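Local coordinates for mundticin KS immunity protein (Enterococcus mundtii, PDB 2ZRR), which contributes to the self-protection of the bacteriocin-producing Enterococcus mundtii, probably by protecting the producer against its own mundticin KS, at residues Asp46-Asp51 with Glu99-Lys104; Glu55-Val60 with Asp93-Asn98; Lys66-Glu71 with Pro76-Arg81; Ser80-Glu85 with Lys106-Ile111. One frame throughout, in Å; residues are numbered along the deposited sequence.

Contact 1: residues Asp46-Asp51 with Glu99-Lys104; sequences DDLEID and ENQSKK
Gln101 reaches from the first turn of helix 99-109 to Asp47 and Leu48 at the end of helix 33-48, and so joins the last helix of this antiparallel four-helix bundle to the first. Its side chain can be followed outward as a single arm. From CB, which points at the opposing segment, the chain leaves with CG anti to the carbonyl carbon (chi1 -76°) and runs on extended, and this carries the amide across the gap. Gln101 CG and CD both pass 3.8 Å from Asp47 OD1. Beyond them the two ends of the amide part company. NE2 donates to Asp47 OD1 over 2.8 Å in a nearly straight bond of 170°, with the acceptor lying almost exactly in the amide plane. The carboxylate does not share that plane: it is turned 79° from it, and the N-H meets OD1 nearly along the C-O axis. Asp47 presents that oxygen from an exposed position, whereas Leu48 is buried and also packs on Arg58 and Leu61 of helix 55-70. The root of the arm is held as well, because the backbone N of Gln101 is bonded to Asn98 OD1, the cap of the same helix. Gln101 OE1, whose hydrogen-bond partner lies just beyond the segment, merely passes 4.2 Å from Leu48 CD2.

Contact 2: residues Glu55-Val60 with Asp93-Asn98; sequences ESLRKV and DGVSLN
No flat group carries the meeting of Leu57 with Val95 and Leu97, and there is no ring or amide face to stack upon; the guanidinium of Arg58 and the amide of Asn98 are engaged elsewhere. Arg58 gives NH1 to the carbonyl oxygen of Leu45, and Asn98 occupies the N-cap position of helix 99-109. What remains between the segments is a meeting of methyl groups. Leu57, on the first turns of helix 55-70, holds CG anti to its own backbone N (chi1 -173°), an arrangement that sends the branch out toward the loop between helices 75-90 and 99-109. One methyl then does all the close touching. Leu57 CD2 lies 4.0 Å from Val95 CG1, the two chains slanting past one another, and it also faces Leu97 CD2 at 4.0 Å in a tip-to-tip approach. The other methyl of Leu97 is little farther off, CD1 standing 4.2 Å from Leu57 CD2, so both tips of that fork turn to the same partner. Behind them Leu57 packs on Ile86 and Ile90 of helix 75-90, Leu97 touches Ile90 and Leu48, and Val95 rests against Asn54. Val95 and Leu97 thus pin the loop against the end of the bundle by apolar contact. Because no hydrogen bond links the two segments, cohesion between them rests on van der Waals contact and, presumably, on the exclusion of water.

Contact 3: residues Lys66-Glu71 with Pro76-Arg81; sequences KKLKNE and PLVLSR
Val78 stands opposite Leu68 and Glu71 in a helical hairpin, the second and third helices of the four-helix bundle joined by a short turn. The valine points at the facing segment and spreads its two methyls between two very different neighbours. CG1, anti to the backbone N (chi1 159°), takes the apolar side: it lies 4.1 Å from Leu68 CD2. The leucine does not aim its CB at Val78; its branch swings round to bring CD2 across the valine at a slant. Behind this pair Leu68 packs on Ile41 of helix 33-48, and Val78 on Tyr64. The other methyl of Val78 meets a carboxylate. Glu71, the first residue past the end of helix 55-70, extends beyond CG and crosses the valine with its acidic end, whose OE1 is held by a hydrogen bond with Thr73 in the connecting turn. That bond is consistent with the carboxylate being kept at the border of the apolar patch. A further electrostatic influence may come from Arg81, whose NH1 lies 5.4 Å from Glu71 OE1, too far for contact. Leu77 CD1 of the same helix lies 3.2 Å above the plane of the Arg81 guanidinium, offset toward its rim. The closest approach between the segments is that of Glu71 OE1 to Val78 CG2, at 3.6 Å.

Contact 4: residues Ser80-Glu85 with Lys106-Ile111; sequences SRMNIE and KELMSI
Met109 gives up more surface than any other residue here, and it does so by folding over Asn83 instead of stretching past it. Its chain is bent at both chi2 (46°) and chi3 (-108°), which curls the terminal methyl back against the opposing helix. Met109 CE is pressed to the root of the asparagine, 3.4 Å from Asn83 CB and equally near its CA. Nearer its own backbone, Met109 CG lies 3.5 Å from Asn83 OD1, so the thioether chain covers the asparagine from backbone to amide. The backbones come close at this point, with the CA atoms of Asn83 and Met109 only 6.6 Å apart.

Met82 behaves in the contrary manner. It is extended throughout, CG anti to the backbone N (chi1 166°), and thus carries its sulfur and methyl deep between the helices. There it crosses Leu108 at about a right angle: Met82 CE is 3.6 Å from Leu108 CD2, and SD follows at 3.9 Å from the same methyl. The crossing is walled by other helices, Met82 leaning on Leu61 and Tyr64 of helix 55-70 and Leu108 on Ile41 of helix 33-48. Flexible methionine chains thus fill the interface in two shapes, one bent over Asn83 and the other extended toward Leu108, and no hydrogen bond joins the segments. Contributions from all four helices converging on one apolar centre are the hallmark of a four-helix bundle, here seen where helix 99-109 lies against helix 75-90.

The four contacts tie together one small bundle, and three of the pairs touch directly. Contacts 1 and 2 share one end, their centres 9 Å apart, with Glu49 O 3.5 Å from Arg58 CD. Contact 3 closes the hairpin at the far end, its centre 20 Å from that of contact 1 and 19 Å from that of contact 2, across the middle of the chain. Contact 4 lies nearest the middle and bridges the ends: Val60 CG1 meets Glu85 CB at 3.8 Å toward contact 2, while Leu79 O and Met109 CE, 3.2 Å apart, join it to contact 3. Along the chain, contact 3 is nested within contact 2, and contact 2 within contact 1.

Contact 1: residues Asp46-Asp51 with Glu99-Lys104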
loop_
_atom_site.group_PDB
_atom_site.type_symbol
_atom_site.label_atom_id
_atom_site.label_comp_id
_atom_site.label_asym_id
_atom_site.label_seq_id
_atom_site.Cartn_x
_atom_site.Cartn_y
_atom_site.Cartn_z
ATOM N N ASP A 46 5.280 2.725 8.371
ATOM C CA ASP A 46 5.837 2.954 9.695
ATOM C C ASP A 46 6.027 1.621 10.433
ATOM O O ASP A 46 6.937 1.464 11.250
ATOM C CB ASP A 46 4.889 3.852 10.490
ATOM C CG ASP A 46 5.624 4.862 11.349
ATOM O OD1 ASP A 46 5.423 6.075 11.128
ATOM O OD2 ASP A 46 6.398 4.450 12.245
ATOM N N ASP A 47 5.170 0.656 10.120
ATOM C CA ASP A 47 5.207 -0.644 10.771
ATOM C C ASP A 47 6.120 -1.673 10.127
ATOM O O ASP A 47 6.721 -2.490 10.815
ATOM C CB ASP A 47 3.791 -1.216 10.846
ATOM C CG ASP A 47 3.628 -2.213 11.974
ATOM O OD1 ASP A 47 3.624 -3.430 11.696
ATOM O OD2 ASP A 47 3.509 -1.775 13.137
ATOM N N LEU A 48 6.220 -1.635 8.806
ATOM C CA LEU A 48 7.036 -2.588 8.067
ATOM C C LEU A 48 8.518 -2.676 8.417
ATOM O O LEU A 48 9.107 -3.752 8.303
ATOM C CB LEU A 48 6.894 -2.329 6.569
ATOM C CG LEU A 48 5.651 -2.957 5.943
ATOM C CD1 LEU A 48 5.484 -2.453 4.530
ATOM C CD2 LEU A 48 5.786 -4.472 5.965
ATOM N N GLU A 49 9.131 -1.571 8.829
ATOM C CA GLU A 49 10.558 -1.591 9.164
ATOM C C GLU A 49 11.437 -1.712 7.913
ATOM O O GLU A 49 11.216 -2.577 7.051
ATOM C CB GLU A 49 10.886 -2.756 10.120
ATOM C CG GLU A 49 11.707 -3.900 9.475
ATOM C CD GLU A 49 12.238 -4.924 10.478
ATOM O OE1 GLU A 49 12.197 -6.141 10.172
ATOM O OE2 GLU A 49 12.703 -4.509 11.566
ATOM N N ILE A 50 12.440 -0.842 7.830
ATOM C CA ILE A 50 13.369 -0.829 6.707
ATOM C C ILE A 50 14.282 -2.040 6.824
ATOM O O ILE A 50 15.119 -2.112 7.723
ATOM C CB ILE A 50 14.210 0.473 6.706
ATOM C CG1 ILE A 50 13.294 1.669 6.424
ATOM C CG2 ILE A 50 15.323 0.391 5.656
ATOM C CD1 ILE A 50 13.683 2.950 7.138
ATOM N N ASP A 51 14.101 -2.999 5.923
ATOM C CA ASP A 51 14.903 -4.217 5.928
ATOM C C ASP A 51 15.015 -4.776 4.509
ATOM O O ASP A 51 14.178 -4.491 3.656
ATOM C CB ASP A 51 14.278 -5.243 6.887
ATOM C CG ASP A 51 13.874 -6.530 6.199
ATOM O OD1 ASP A 51 14.762 -7.370 5.937
ATOM O OD2 ASP A 51 12.670 -6.710 5.924
ATOM N N GLU A 99 -0.525 -11.187 10.636
ATOM C CA GLU A 99 -1.969 -10.980 10.518
ATOM C C GLU A 99 -2.366 -9.508 10.428
ATOM O O GLU A 99 -3.098 -9.110 9.522
ATOM C CB GLU A 99 -2.692 -11.623 11.705
ATOM C CG GLU A 99 -4.214 -11.620 11.587
ATOM C CD GLU A 99 -4.882 -12.574 12.569
ATOM O OE1 GLU A 99 -4.165 -13.375 13.208
ATOM O OE2 GLU A 99 -6.124 -12.522 12.703
ATOM N N ASN A 100 -1.878 -8.709 11.368
ATOM C CA ASN A 100 -2.179 -7.283 11.421
ATOM C C ASN A 100 -1.804 -6.488 10.171
ATOM O O ASN A 100 -2.495 -5.539 9.806
ATOM C CB ASN A 100 -1.494 -6.658 12.638
ATOM C CG ASN A 100 -2.193 -7.005 13.938
ATOM O OD1 ASN A 100 -1.896 -6.434 14.990
ATOM N ND2 ASN A 100 -3.132 -7.948 13.869
ATOM N N GLN A 101 -0.715 -6.871 9.516
ATOM C CA GLN A 101 -0.279 -6.161 8.322
ATOM C C GLN A 101 -1.071 -6.529 7.081
ATOM O O GLN A 101 -1.426 -5.657 6.290
ATOM C CB GLN A 101 1.202 -6.404 8.092
ATOM C CG GLN A 101 2.064 -5.600 9.034
ATOM C CD GLN A 101 3.455 -6.166 9.135
ATOM O OE1 GLN A 101 3.778 -7.140 8.459
ATOM N NE2 GLN A 101 4.292 -5.563 9.979
ATOM N N SER A 102 -1.351 -7.817 6.904
ATOM C CA SER A 102 -2.130 -8.263 5.749
ATOM C C SER A 102 -3.549 -7.703 5.835
ATOM O O SER A 102 -4.177 -7.419 4.814
ATOM C CB SER A 102 -2.194 -9.784 5.700
ATOM O OG SER A 102 -1.741 -10.324 6.920
ATOM N N LYS A 103 -4.049 -7.547 7.058
ATOM C CA LYS A 103 -5.385 -7.011 7.263
ATOM C C LYS A 103 -5.383 -5.537 6.923
ATOM O O LYS A 103 -6.375 -5.009 6.424
ATOM C CB LYS A 103 -5.834 -7.212 8.713
ATOM C CG LYS A 103 -6.412 -8.599 8.993
ATOM C CD LYS A 103 -7.431 -8.560 10.123
ATOM C CE LYS A 103 -6.813 -8.998 11.445
ATOM N NZ LYS A 103 -6.783 -7.885 12.441
ATOM N N LYS A 104 -4.264 -4.873 7.197
ATOM C CA LYS A 104 -4.133 -3.450 6.890
ATOM C C LYS A 104 -4.115 -3.304 5.370
ATOM O O LYS A 104 -4.709 -2.380 4.818
ATOM C CB LYS A 104 -2.835 -2.894 7.477
ATOM C CG LYS A 104 -3.030 -1.936 8.630
ATOM C CD LYS A 104 -3.988 -0.816 8.280
ATOM C CE LYS A 104 -4.194 0.118 9.462
ATOM N NZ LYS A 104 -5.553 0.007 10.061
#

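Contact 2: residues Glu55-Val60 with Asp93-Asn98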
loop_
_atom_site.group_PDB
_atom_site.type_symbol
_atom_site.label_atom_id
_atom_site.label_comp_id
_atom_site.label_asym_id
_atom_site.label_seq_id
_atom_site.Cartn_x
_atom_site.Cartn_y
_atom_site.Cartn_z
ATOM N N GLU A 55 11.864 -4.511 1.254
ATOM C CA GLU A 55 12.152 -3.253 0.565
ATOM C C GLU A 55 11.240 -3.054 -0.647
ATOM O O GLU A 55 10.749 -1.953 -0.897
ATOM C CB GLU A 55 13.626 -3.195 0.136
ATOM C CG GLU A 55 14.434 -2.070 0.805
ATOM C CD GLU A 55 13.557 -0.938 1.339
ATOM O OE1 GLU A 55 13.495 -0.764 2.578
ATOM O OE2 GLU A 55 12.929 -0.222 0.524
ATOM N N SER A 56 11.003 -4.124 -1.393
ATOM C CA SER A 56 10.149 -4.042 -2.571
ATOM C C SER A 56 8.736 -3.592 -2.212
ATOM O O SER A 56 8.139 -2.788 -2.921
ATOM C CB SER A 56 10.100 -5.396 -3.280
ATOM O OG SER A 56 11.326 -6.097 -3.124
ATOM N N LEU A 57 8.205 -4.118 -1.111
ATOM C CA LEU A 57 6.857 -3.764 -0.665
ATOM C C LEU A 57 6.799 -2.316 -0.203
ATOM O O LEU A 57 5.883 -1.580 -0.560
ATOM C CB LEU A 57 6.412 -4.685 0.476
ATOM C CG LEU A 57 4.957 -4.558 0.942
ATOM C CD1 LEU A 57 4.033 -4.379 -0.261
ATOM C CD2 LEU A 57 4.572 -5.802 1.730
ATOM N N ARG A 58 7.781 -1.913 0.597
ATOM C CA ARG A 58 7.842 -0.548 1.096
ATOM C C ARG A 58 7.971 0.381 -0.096
ATOM O O ARG A 58 7.439 1.487 -0.090
ATOM C CB ARG A 58 9.047 -0.370 2.017
ATOM C CG ARG A 58 9.054 -1.267 3.249
ATOM C CD ARG A 58 10.232 -0.936 4.164
ATOM N NE ARG A 58 10.430 0.508 4.291
ATOM C CZ ARG A 58 9.772 1.274 5.152
ATOM N NH1 ARG A 58 8.874 0.728 5.962
ATOM N NH2 ARG A 58 9.994 2.582 5.195
ATOM N N LYS A 59 8.680 -0.081 -1.119
ATOM C CA LYS A 59 8.875 0.700 -2.335
ATOM C C LYS A 59 7.518 1.001 -2.983
ATOM O O LYS A 59 7.173 2.164 -3.206
ATOM C CB LYS A 59 9.775 -0.070 -3.313
ATOM C CG LYS A 59 10.812 0.782 -4.033
ATOM C CD LYS A 59 12.016 1.087 -3.149
ATOM C CE LYS A 59 13.309 0.828 -3.899
ATOM N NZ LYS A 59 13.485 -0.616 -4.230
ATOM N N VAL A 60 6.752 -0.052 -3.276
ATOM C CA VAL A 60 5.427 0.082 -3.881
ATOM C C VAL A 60 4.551 0.969 -3.011
ATOM O O VAL A 60 3.921 1.911 -3.488
ATOM C CB VAL A 60 4.729 -1.280 -3.997
ATOM C CG1 VAL A 60 3.278 -1.086 -4.429
ATOM C CG2 VAL A 60 5.481 -2.170 -4.970
ATOM N N ASP A 93 10.410 -11.541 -2.566
ATOM C CA ASP A 93 11.305 -12.086 -1.562
ATOM C C ASP A 93 10.476 -12.943 -0.621
ATOM O O ASP A 93 10.992 -13.507 0.346
ATOM C CB ASP A 93 11.980 -10.957 -0.785
ATOM C CG ASP A 93 13.457 -10.841 -1.099
ATOM O OD1 ASP A 93 14.012 -11.787 -1.698
ATOM O OD2 ASP A 93 14.061 -9.806 -0.748
ATOM N N GLY A 94 9.182 -13.039 -0.923
ATOM C CA GLY A 94 8.280 -13.824 -0.099
ATOM C C GLY A 94 8.011 -13.133 1.222
ATOM O O GLY A 94 8.092 -13.754 2.288
ATOM N N VAL A 95 7.698 -11.839 1.148
ATOM C CA VAL A 95 7.418 -11.044 2.338
ATOM C C VAL A 95 6.430 -11.786 3.220
ATOM O O VAL A 95 5.343 -12.154 2.772
ATOM C CB VAL A 95 6.813 -9.669 1.977
ATOM C CG1 VAL A 95 7.025 -8.699 3.124
ATOM C CG2 VAL A 95 7.440 -9.134 0.700
ATOM N N SER A 96 6.817 -12.017 4.469
ATOM C CA SER A 96 5.944 -12.709 5.406
ATOM C C SER A 96 5.257 -11.684 6.297
ATOM O O SER A 96 5.802 -11.266 7.322
ATOM C CB SER A 96 6.744 -13.696 6.257
ATOM O OG SER A 96 6.031 -14.910 6.416
ATOM N N LEU A 97 4.061 -11.276 5.893
ATOM C CA LEU A 97 3.297 -10.291 6.642
ATOM C C LEU A 97 2.536 -10.935 7.786
ATOM O O LEU A 97 1.941 -11.997 7.614
ATOM C CB LEU A 97 2.303 -9.586 5.720
ATOM C CG LEU A 97 2.847 -8.736 4.575
ATOM C CD1 LEU A 97 1.769 -7.761 4.127
ATOM C CD2 LEU A 97 4.092 -7.986 5.024
ATOM N N ASN A 98 2.557 -10.294 8.951
ATOM C CA ASN A 98 1.831 -10.810 10.104
ATOM C C ASN A 98 0.343 -10.493 9.904
ATOM O O ASN A 98 -0.007 -9.637 9.088
ATOM C CB ASN A 98 2.358 -10.178 11.401
ATOM C CG ASN A 98 2.113 -8.677 11.471
ATOM O OD1 ASN A 98 1.272 -8.133 10.753
ATOM N ND2 ASN A 98 2.848 -8.000 12.350
#

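Contact 3: residues Lys66-Glu71 with Pro76-Arg81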
loop_
_atom_site.group_PDB
_atom_site.type_symbol
_atom_site.label_atom_id
_atom_site.label_comp_id
_atom_site.label_asym_id
_atom_site.label_seq_id
_atom_site.Cartn_x
_atom_site.Cartn_y
_atom_site.Cartn_z
ATOM N N LYS A 66 2.883 8.643 -2.725
ATOM C CA LYS A 66 3.114 9.903 -3.429
ATOM C C LYS A 66 2.151 10.060 -4.609
ATOM O O LYS A 66 1.685 11.164 -4.892
ATOM C CB LYS A 66 4.568 10.016 -3.908
ATOM C CG LYS A 66 5.136 8.764 -4.495
ATOM C CD LYS A 66 6.339 9.089 -5.359
ATOM C CE LYS A 66 6.142 8.593 -6.788
ATOM N NZ LYS A 66 4.713 8.253 -7.071
ATOM N N LYS A 67 1.843 8.962 -5.294
ATOM C CA LYS A 67 0.898 9.025 -6.414
ATOM C C LYS A 67 -0.452 9.512 -5.916
ATOM O O LYS A 67 -1.127 10.276 -6.605
ATOM C CB LYS A 67 0.712 7.653 -7.060
ATOM C CG LYS A 67 1.832 7.231 -7.985
ATOM C CD LYS A 67 1.491 5.927 -8.684
ATOM C CE LYS A 67 2.642 5.445 -9.553
ATOM N NZ LYS A 67 3.578 4.566 -8.804
ATOM N N LEU A 68 -0.841 9.066 -4.716
ATOM C CA LEU A 68 -2.120 9.461 -4.112
ATOM C C LEU A 68 -2.183 10.964 -3.836
ATOM O O LEU A 68 -3.197 11.624 -4.073
ATOM C CB LEU A 68 -2.347 8.693 -2.799
ATOM C CG LEU A 68 -2.856 7.262 -2.935
ATOM C CD1 LEU A 68 -2.756 6.551 -1.601
ATOM C CD2 LEU A 68 -4.301 7.277 -3.415
ATOM N N LYS A 69 -1.088 11.511 -3.330
ATOM C CA LYS A 69 -1.047 12.926 -3.017
ATOM C C LYS A 69 -0.809 13.847 -4.205
ATOM O O LYS A 69 -1.340 14.953 -4.236
ATOM C CB LYS A 69 0.033 13.181 -1.976
ATOM C CG LYS A 69 0.143 12.080 -0.949
ATOM C CD LYS A 69 1.335 12.308 -0.047
ATOM C CE LYS A 69 0.919 12.577 1.372
ATOM N NZ LYS A 69 1.379 11.453 2.227
ATOM N N ASN A 70 -0.030 13.397 -5.187
ATOM C CA ASN A 70 0.299 14.244 -6.337
ATOM C C ASN A 70 -0.445 14.052 -7.657
ATOM O O ASN A 70 -0.680 15.031 -8.366
ATOM C CB ASN A 70 1.793 14.152 -6.618
ATOM C CG ASN A 70 2.636 14.448 -5.397
ATOM O OD1 ASN A 70 2.306 15.312 -4.592
ATOM N ND2 ASN A 70 3.739 13.730 -5.262
ATOM N N GLU A 71 -0.803 12.811 -7.990
ATOM C CA GLU A 71 -1.500 12.501 -9.247
ATOM C C GLU A 71 -2.958 12.966 -9.299
ATOM O O GLU A 71 -3.681 12.858 -8.323
ATOM C CB GLU A 71 -1.447 10.996 -9.503
ATOM C CG GLU A 71 -0.371 10.548 -10.478
ATOM C CD GLU A 71 -0.346 9.037 -10.668
ATOM O OE1 GLU A 71 -1.419 8.393 -10.597
ATOM O OE2 GLU A 71 0.752 8.484 -10.888
ATOM N N PRO A 76 -9.820 4.886 -7.000
ATOM C CA PRO A 76 -9.966 3.521 -7.545
ATOM C C PRO A 76 -8.955 3.154 -8.650
ATOM O O PRO A 76 -8.478 2.022 -8.708
ATOM C CB PRO A 76 -11.410 3.471 -8.048
ATOM C CG PRO A 76 -12.111 4.637 -7.379
ATOM C CD PRO A 76 -11.058 5.678 -7.118
ATOM N N LEU A 77 -8.627 4.110 -9.518
ATOM C CA LEU A 77 -7.670 3.855 -10.597
ATOM C C LEU A 77 -6.265 3.575 -10.068
ATOM O O LEU A 77 -5.620 2.600 -10.474
ATOM C CB LEU A 77 -7.609 5.049 -11.552
ATOM C CG LEU A 77 -6.388 5.071 -12.481
ATOM C CD1 LEU A 77 -6.303 3.766 -13.255
ATOM C CD2 LEU A 77 -6.496 6.247 -13.428
ATOM N N VAL A 78 -5.799 4.440 -9.163
ATOM C CA VAL A 78 -4.469 4.319 -8.559
ATOM C C VAL A 78 -4.318 3.044 -7.749
ATOM O O VAL A 78 -3.316 2.347 -7.865
ATOM C CB VAL A 78 -4.164 5.522 -7.627
ATOM C CG1 VAL A 78 -3.070 5.153 -6.639
ATOM C CG2 VAL A 78 -3.722 6.717 -8.443
ATOM N N LEU A 79 -5.320 2.750 -6.926
ATOM C CA LEU A 79 -5.307 1.562 -6.079
ATOM C C LEU A 79 -5.462 0.257 -6.839
ATOM O O LEU A 79 -4.935 -0.772 -6.422
ATOM C CB LEU A 79 -6.402 1.664 -5.028
ATOM C CG LEU A 79 -6.089 2.675 -3.935
ATOM C CD1 LEU A 79 -7.308 2.885 -3.065
ATOM C CD2 LEU A 79 -4.908 2.174 -3.129
ATOM N N SER A 80 -6.204 0.282 -7.938
ATOM C CA SER A 80 -6.380 -0.922 -8.740
ATOM C C SER A 80 -5.024 -1.299 -9.347
ATOM O O SER A 80 -4.674 -2.480 -9.449
ATOM C CB SER A 80 -7.404 -0.669 -9.850
ATOM O OG SER A 80 -8.639 -0.227 -9.311
ATOM N N ARG A 81 -4.265 -0.276 -9.735
ATOM C CA ARG A 81 -2.938 -0.459 -10.321
ATOM C C ARG A 81 -1.944 -0.893 -9.240
ATOM O O ARG A 81 -1.022 -1.674 -9.493
ATOM C CB ARG A 81 -2.479 0.851 -10.981
ATOM C CG ARG A 81 -3.199 1.141 -12.302
ATOM C CD ARG A 81 -3.002 2.567 -12.817
ATOM N NE ARG A 81 -3.428 2.681 -14.215
ATOM C CZ ARG A 81 -3.439 3.806 -14.927
ATOM N NH1 ARG A 81 -3.046 4.953 -14.392
ATOM N NH2 ARG A 81 -3.852 3.782 -16.188
#

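Contact 4: residues Ser80-Glu85 with Lys106-Ile111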
loop_
_atom_site.group_PDB
_atom_site.type_symbol
_atom_site.label_atom_id
_atom_site.label_comp_id
_atom_site.label_asym_id
_atom_site.label_seq_id
_atom_site.Cartn_x
_atom_site.Cartn_y
_atom_site.Cartn_z
ATOM N N SER A 80 -6.204 0.282 -7.938
ATOM C CA SER A 80 -6.380 -0.922 -8.740
ATOM C C SER A 80 -5.024 -1.299 -9.347
ATOM O O SER A 80 -4.674 -2.480 -9.449
ATOM C CB SER A 80 -7.404 -0.669 -9.850
ATOM O OG SER A 80 -8.639 -0.227 -9.311
ATOM N N ARG A 81 -4.265 -0.276 -9.735
ATOM C CA ARG A 81 -2.938 -0.459 -10.321
ATOM C C ARG A 81 -1.944 -0.893 -9.240
ATOM O O ARG A 81 -1.022 -1.674 -9.493
ATOM C CB ARG A 81 -2.479 0.851 -10.981
ATOM C CG ARG A 81 -3.199 1.141 -12.302
ATOM C CD ARG A 81 -3.002 2.567 -12.817
ATOM N NE ARG A 81 -3.428 2.681 -14.215
ATOM C CZ ARG A 81 -3.439 3.806 -14.927
ATOM N NH1 ARG A 81 -3.046 4.953 -14.392
ATOM N NH2 ARG A 81 -3.852 3.782 -16.188
ATOM N N MET A 82 -2.153 -0.391 -8.029
ATOM C CA MET A 82 -1.289 -0.716 -6.906
ATOM C C MET A 82 -1.547 -2.132 -6.448
ATOM O O MET A 82 -0.621 -2.870 -6.128
ATOM C CB MET A 82 -1.552 0.240 -5.748
ATOM C CG MET A 82 -0.952 -0.216 -4.430
ATOM S SD MET A 82 -1.467 0.821 -3.051
ATOM C CE MET A 82 -0.173 0.449 -1.881
ATOM N N ASN A 83 -2.822 -2.495 -6.405
ATOM C CA ASN A 83 -3.234 -3.824 -5.984
ATOM C C ASN A 83 -2.421 -4.853 -6.749
ATOM O O ASN A 83 -1.947 -5.837 -6.182
ATOM C CB ASN A 83 -4.727 -4.013 -6.268
ATOM C CG ASN A 83 -5.215 -5.415 -5.949
ATOM O OD1 ASN A 83 -4.617 -6.131 -5.141
ATOM N ND2 ASN A 83 -6.314 -5.814 -6.586
ATOM N N ILE A 84 -2.253 -4.614 -8.043
ATOM C CA ILE A 84 -1.491 -5.523 -8.876
ATOM C C ILE A 84 -0.031 -5.534 -8.430
ATOM O O ILE A 84 0.563 -6.594 -8.218
ATOM C CB ILE A 84 -1.583 -5.098 -10.350
ATOM C CG1 ILE A 84 -3.022 -5.271 -10.840
ATOM C CG2 ILE A 84 -0.628 -5.922 -11.201
ATOM C CD1 ILE A 84 -3.593 -6.664 -10.599
ATOM N N GLU A 85 0.538 -4.345 -8.272
ATOM C CA GLU A 85 1.923 -4.196 -7.852
ATOM C C GLU A 85 2.272 -4.918 -6.552
ATOM O O GLU A 85 3.276 -5.619 -6.490
ATOM C CB GLU A 85 2.255 -2.719 -7.708
ATOM C CG GLU A 85 3.362 -2.256 -8.612
ATOM C CD GLU A 85 3.360 -0.758 -8.781
ATOM O OE1 GLU A 85 4.168 -0.081 -8.107
ATOM O OE2 GLU A 85 2.546 -0.258 -9.588
ATOM N N LYS A 106 -5.390 -5.545 3.078
ATOM C CA LYS A 106 -6.720 -5.913 2.582
ATOM C C LYS A 106 -7.691 -4.762 2.803
ATOM O O LYS A 106 -8.567 -4.493 1.974
ATOM C CB LYS A 106 -7.226 -7.170 3.304
ATOM C CG LYS A 106 -6.437 -8.435 2.978
ATOM C CD LYS A 106 -7.114 -9.695 3.508
ATOM C CE LYS A 106 -6.441 -10.186 4.789
ATOM N NZ LYS A 106 -6.258 -11.667 4.825
ATOM N N GLU A 107 -7.525 -4.086 3.934
ATOM C CA GLU A 107 -8.357 -2.949 4.292
ATOM C C GLU A 107 -8.063 -1.806 3.306
ATOM O O GLU A 107 -8.912 -0.951 3.036
ATOM C CB GLU A 107 -8.039 -2.549 5.733
ATOM C CG GLU A 107 -8.457 -1.156 6.147
ATOM C CD GLU A 107 -7.977 -0.818 7.551
ATOM O OE1 GLU A 107 -8.240 0.309 8.035
ATOM O OE2 GLU A 107 -7.329 -1.694 8.170
ATOM N N LEU A 108 -6.853 -1.804 2.755
ATOM C CA LEU A 108 -6.466 -0.783 1.793
ATOM C C LEU A 108 -7.185 -1.057 0.473
ATOM O O LEU A 108 -7.847 -0.172 -0.076
ATOM C CB LEU A 108 -4.946 -0.796 1.588
ATOM C CG LEU A 108 -4.341 0.185 0.579
ATOM C CD1 LEU A 108 -4.657 1.631 0.959
ATOM C CD2 LEU A 108 -2.851 -0.040 0.532
ATOM N N MET A 109 -7.063 -2.286 -0.025
ATOM C CA MET A 109 -7.712 -2.680 -1.278
ATOM C C MET A 109 -9.229 -2.509 -1.177
ATOM O O MET A 109 -9.895 -2.136 -2.142
ATOM C CB MET A 109 -7.380 -4.136 -1.610
ATOM C CG MET A 109 -6.231 -4.312 -2.583
ATOM S SD MET A 109 -4.784 -3.280 -2.208
ATOM C CE MET A 109 -4.885 -2.061 -3.527
ATOM N N SER A 110 -9.765 -2.784 0.006
ATOM C CA SER A 110 -11.193 -2.661 0.256
ATOM C C SER A 110 -11.713 -1.248 0.026
ATOM O O SER A 110 -12.918 -1.058 -0.113
ATOM C CB SER A 110 -11.519 -3.069 1.693
ATOM O OG SER A 110 -12.038 -1.965 2.426
ATOM N N ILE A 111 -10.829 -0.255 0.011
ATOM C CA ILE A 111 -11.282 1.113 -0.209
ATOM C C ILE A 111 -11.768 1.204 -1.649
ATOM O O ILE A 111 -12.758 1.885 -1.946
ATOM C CB ILE A 111 -10.161 2.138 0.034
ATOM C CG1 ILE A 111 -9.877 2.234 1.529
ATOM C CG2 ILE A 111 -10.581 3.508 -0.479
ATOM C CD1 ILE A 111 -8.664 3.062 1.867
#